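Local coordinates for attaching and effacing protein, pathogenesis factor (Escherichia coli, PDB 4E9L) that probably serves as an adhesin of the intimin/invasin family, this chain being a rod-like run of its bacterial immunoglobulin-like domains, at residues A[109-114]-A[156-161]; A[373-378]-A[391-396]. One frame throughout, in Å; residues are numbered along the deposited sequence. Where two conformers were deposited one is given.

Contact 1 of 2, residues A[109-114]-A[156-161]; sequences VTAIWT and AQISLG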
# COMPACT_ATOMS: atom_id res chain seq x y z
N VAL A 109 30.90 -16.18 2.24
CA VAL A 109 31.36 -15.46 3.43
C VAL A 109 32.50 -16.28 4.06
O VAL A 109 32.48 -17.52 4.01
CB VAL A 109 30.20 -15.09 4.41
CG1 VAL A 109 29.46 -16.33 4.93
CG2 VAL A 109 30.66 -14.19 5.55
N THR A 110 33.54 -15.61 4.56
CA THR A 110 34.67 -16.35 5.13
C THR A 110 34.53 -16.38 6.65
O THR A 110 34.23 -15.36 7.24
CB THR A 110 36.01 -15.73 4.70
OG1 THR A 110 36.05 -15.67 3.27
CG2 THR A 110 37.22 -16.52 5.22
N ALA A 111 34.77 -17.55 7.26
CA ALA A 111 34.77 -17.69 8.72
C ALA A 111 36.22 -17.77 9.16
O ALA A 111 36.98 -18.56 8.61
CB ALA A 111 34.03 -18.96 9.14
N ILE A 112 36.60 -16.94 10.13
CA ILE A 112 37.95 -16.89 10.68
C ILE A 112 37.86 -17.14 12.18
O ILE A 112 37.38 -16.28 12.93
CB ILE A 112 38.74 -15.58 10.37
CG1 ILE A 112 38.61 -15.14 8.88
CG2 ILE A 112 40.21 -15.75 10.79
CD1 ILE A 112 37.60 -13.96 8.66
N TRP A 113 38.30 -18.31 12.59
CA TRP A 113 38.27 -18.72 13.98
C TRP A 113 39.68 -18.59 14.56
O TRP A 113 40.65 -19.14 14.02
CB TRP A 113 37.76 -20.17 14.04
CG TRP A 113 37.93 -20.92 15.33
CD1 TRP A 113 37.85 -20.42 16.60
CD2 TRP A 113 38.08 -22.33 15.45
NE1 TRP A 113 38.00 -21.45 17.51
CE2 TRP A 113 38.13 -22.63 16.83
CE3 TRP A 113 38.12 -23.39 14.53
CZ2 TRP A 113 38.33 -23.93 17.30
CZ3 TRP A 113 38.26 -24.69 15.00
CH2 TRP A 113 38.32 -24.95 16.38
N THR A 114 39.78 -17.86 15.66
CA THR A 114 41.03 -17.62 16.37
C THR A 114 40.98 -18.53 17.59
O THR A 114 40.14 -18.34 18.46
CB THR A 114 41.19 -16.14 16.71
OG1 THR A 114 41.11 -15.39 15.51
CG2 THR A 114 42.51 -15.84 17.42
N ALA A 156 37.41 -21.07 7.11
CA ALA A 156 36.46 -21.89 6.34
C ALA A 156 35.65 -20.99 5.43
O ALA A 156 35.37 -19.85 5.79
CB ALA A 156 35.55 -22.69 7.25
N GLN A 157 35.28 -21.49 4.25
CA GLN A 157 34.48 -20.71 3.32
C GLN A 157 33.06 -21.20 3.37
O GLN A 157 32.82 -22.41 3.30
CB GLN A 157 35.04 -20.83 1.87
CG GLN A 157 36.47 -20.31 1.69
CD GLN A 157 36.68 -18.84 2.03
OE1 GLN A 157 35.77 -18.01 1.94
NE2 GLN A 157 37.90 -18.50 2.41
N ILE A 158 32.11 -20.27 3.54
CA ILE A 158 30.68 -20.63 3.56
C ILE A 158 30.03 -20.25 2.22
O ILE A 158 30.10 -19.10 1.82
CB ILE A 158 29.90 -20.05 4.79
CG1 ILE A 158 30.46 -20.60 6.13
CG2 ILE A 158 28.39 -20.38 4.69
CD1 ILE A 158 30.22 -19.66 7.36
N SER A 159 29.42 -21.22 1.52
CA SER A 159 28.67 -20.95 0.28
C SER A 159 27.25 -20.74 0.76
O SER A 159 26.67 -21.64 1.36
CB SER A 159 28.72 -22.14 -0.68
OG SER A 159 30.06 -22.44 -1.03
N LEU A 160 26.72 -19.53 0.59
CA LEU A 160 25.40 -19.17 1.08
C LEU A 160 24.29 -19.65 0.21
O LEU A 160 24.41 -19.62 -1.01
CB LEU A 160 25.27 -17.64 1.27
CG LEU A 160 26.26 -17.03 2.27
CD1 LEU A 160 26.39 -15.55 2.04
CD2 LEU A 160 25.85 -17.35 3.72
N GLY A 161 23.20 -20.04 0.84
CA GLY A 161 21.99 -20.43 0.14
C GLY A 161 21.28 -19.17 -0.34
O GLY A 161 21.85 -18.06 -0.31

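Contact 2 of 2, residues A[373-378]-A[391-396]; sequences GQLSVM and LVLNVA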
# COMPACT_ATOMS: atom_id res chain seq x y z
N GLY A 373 -50.44 26.11 -2.95
CA GLY A 373 -49.52 27.04 -2.32
C GLY A 373 -48.08 26.74 -2.64
O GLY A 373 -47.78 25.93 -3.52
N GLN A 374 -47.19 27.42 -1.93
CA GLN A 374 -45.78 27.26 -2.16
C GLN A 374 -45.25 25.90 -1.71
O GLN A 374 -45.66 25.39 -0.67
CB GLN A 374 -45.01 28.46 -1.55
CG GLN A 374 -43.58 28.57 -2.01
CD GLN A 374 -42.90 29.80 -1.47
OE1 GLN A 374 -43.00 30.89 -2.04
NE2 GLN A 374 -42.15 29.65 -0.39
N LEU A 375 -44.41 25.26 -2.58
CA LEU A 375 -43.77 24.00 -2.27
C LEU A 375 -42.26 24.14 -2.44
O LEU A 375 -41.81 24.47 -3.54
CB LEU A 375 -44.28 22.85 -3.18
CG LEU A 375 -43.64 21.45 -2.94
CD1 LEU A 375 -44.06 20.87 -1.57
CD2 LEU A 375 -44.08 20.45 -4.01
N SER A 376 -41.51 23.86 -1.36
CA SER A 376 -40.05 23.88 -1.38
C SER A 376 -39.59 22.42 -1.53
O SER A 376 -40.01 21.56 -0.75
CB SER A 376 -39.52 24.54 -0.10
OG SER A 376 -38.21 24.13 0.23
N VAL A 377 -38.79 22.14 -2.58
CA VAL A 377 -38.33 20.79 -2.87
C VAL A 377 -36.80 20.71 -2.68
O VAL A 377 -36.05 21.34 -3.43
CB VAL A 377 -38.78 20.33 -4.29
CG1 VAL A 377 -38.30 18.92 -4.60
CG2 VAL A 377 -40.29 20.41 -4.46
N MET A 378 -36.35 19.92 -1.69
CA MET A 378 -34.93 19.79 -1.43
C MET A 378 -34.44 18.39 -1.79
O MET A 378 -34.77 17.42 -1.10
CB MET A 378 -34.56 20.18 0.03
CG MET A 378 -33.07 20.00 0.38
SD MET A 378 -31.86 20.83 -0.72
CE MET A 378 -32.14 22.58 -0.26
N LEU A 391 -35.78 23.92 -4.84
CA LEU A 391 -36.57 24.26 -5.98
C LEU A 391 -37.89 24.77 -5.36
O LEU A 391 -38.42 24.15 -4.43
CB LEU A 391 -36.80 23.01 -6.85
CG LEU A 391 -37.95 23.06 -7.87
CD1 LEU A 391 -37.74 24.11 -8.92
CD2 LEU A 391 -38.14 21.71 -8.51
N VAL A 392 -38.38 25.91 -5.82
CA VAL A 392 -39.61 26.48 -5.28
C VAL A 392 -40.70 26.42 -6.34
O VAL A 392 -40.53 26.95 -7.43
CB VAL A 392 -39.40 27.92 -4.74
CG1 VAL A 392 -40.73 28.54 -4.28
CG2 VAL A 392 -38.34 27.94 -3.62
N LEU A 393 -41.79 25.75 -6.03
CA LEU A 393 -42.94 25.67 -6.93
C LEU A 393 -44.14 26.38 -6.29
O LEU A 393 -44.24 26.47 -5.07
CB LEU A 393 -43.30 24.19 -7.24
CG LEU A 393 -42.19 23.28 -7.81
CD1 LEU A 393 -42.67 21.83 -7.93
CD2 LEU A 393 -41.67 23.78 -9.16
N ASN A 394 -45.05 26.89 -7.13
CA ASN A 394 -46.30 27.49 -6.64
C ASN A 394 -47.43 26.60 -7.14
O ASN A 394 -47.80 26.65 -8.31
CB ASN A 394 -46.42 28.94 -7.12
CG ASN A 394 -45.46 29.84 -6.37
OD1 ASN A 394 -45.63 30.12 -5.18
ND2 ASN A 394 -44.36 30.21 -7.00
N VAL A 395 -47.92 25.71 -6.26
CA VAL A 395 -48.93 24.73 -6.65
C VAL A 395 -50.31 25.39 -6.76
O VAL A 395 -50.76 25.99 -5.80
CB VAL A 395 -48.92 23.47 -5.74
CG1 VAL A 395 -49.84 22.37 -6.29
CG2 VAL A 395 -47.50 22.93 -5.57
N ALA A 396 -50.95 25.26 -7.94
CA ALA A 396 -52.26 25.84 -8.26
C ALA A 396 -53.39 24.95 -7.73
O ALA A 396 -53.30 23.74 -7.84
CB ALA A 396 -52.37 26.02 -9.77

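Contact 1 of 2, residues A[109-114]-A[156-161]
T110 and Q157 meet on the outer face of an antiparallel pair that forms the middle of a four-stranded sheet, one half of an immunoglobulin-like β-sandwich of the invasin type. The pair illustrates how one strand pairing can serve two environments at once. Followed outward from its CB, which lies 3.6 Å from Q157 OE1, the T110 side chain divides into two branches. OG1 lies opposite the carbonyl carbon (chi1 -55°) and donates a hydrogen bond of 2.7 Å to Q157 OE1. It reaches that oxygen from the flank of the C=O bond, at 118°, and sits 16° out of the amide plane. The methyl CG2, opposite the backbone N, comes within 3.5 Å of Q157 NE2, so the amide is met by both branches. Q157 reaches back because its chain bends at CG and brings the amide across a non-hydrogen-bonded pair.

On the opposite face the contact is wholly apolar. V109 and I158 stand side by side, pointing the same way, and V109 CG1 packs 3.7 Å from I158 CB. The same methyl also reaches L160 CD2 at 3.9 Å, where segment 156-161 has already left its strand. Farther along, A111 CB faces A156 CB and lies near I158 CD1. L167 and V169 of strand 165-173, in the facing sheet, pack against V109, I158 and L160 and close the sandwich core over them, while L98 and W146 from the flanking strands meet A111.

Between the two faces, four backbone hydrogen bonds join the hydrogen-bonded pairs V109 with I158 and A111 with A156. Among them, A111 N donates to A156 O at 2.8 Å.

Contact 2 of 2, residues A[373-378]-A[391-396]
Q374 and V392 cross on the outer face of an antiparallel strand pair in the last immunoglobulin-like β-sandwich of this chain, a worked case of a sheet that is apolar toward the core and of mixed polarity on its outer face. Q374 CG, swung opposite its backbone N (chi1 -166°), rests 3.6 Å from V392 CG1. The side chain of N394 runs alongside that of Q374, its OD1 4.0 Å from Q374 CB, with the two amides turned well away from parallel.

The inner face carries L375, V377, L391, L393 and V395. V395 CG2 touches L375 CB at 4.0 Å, and V377 CB lies 4.2 Å from L391 CB. Six backbone hydrogen bonds fix this register, two for each of the pairs G373 with V395, L375 with L393 and V377 with L391.

Farther out, L301 and A303 of strand 300-303 pack on V377, L391 and L393, and F338 of the neighbouring strand 337-339 meets L375 and V377. The first pair is the unusual one: at the phi of G373 (112°) a CB would jam against the preceding carbonyl O, which calls for glycine. G373 O receives V395 N at 2.8 Å from 38° above the carbonyl plane.

In the fold
Contacts 1 and 2 lie in different domains of the rod, on opposite sides of the chain's centre, with centres about 88 Å apart, and share no strand. They also sample different sheets of a recurring sandwich: contact 1 joins the two inner strands of the 95-99, 108-114, 153-159, 142-148 sheet, whereas contact 2 pairs the long strand 373-381 with the chain's final strand. Contact 1 is mostly buried, with its surface side reduced to one threonine-glutamine bond; contact 2 is only partly buried, and its outer face carries a valine and two amide side chains in van der Waals contact, beside a serine. Both turn aliphatic side chains toward their sandwich core.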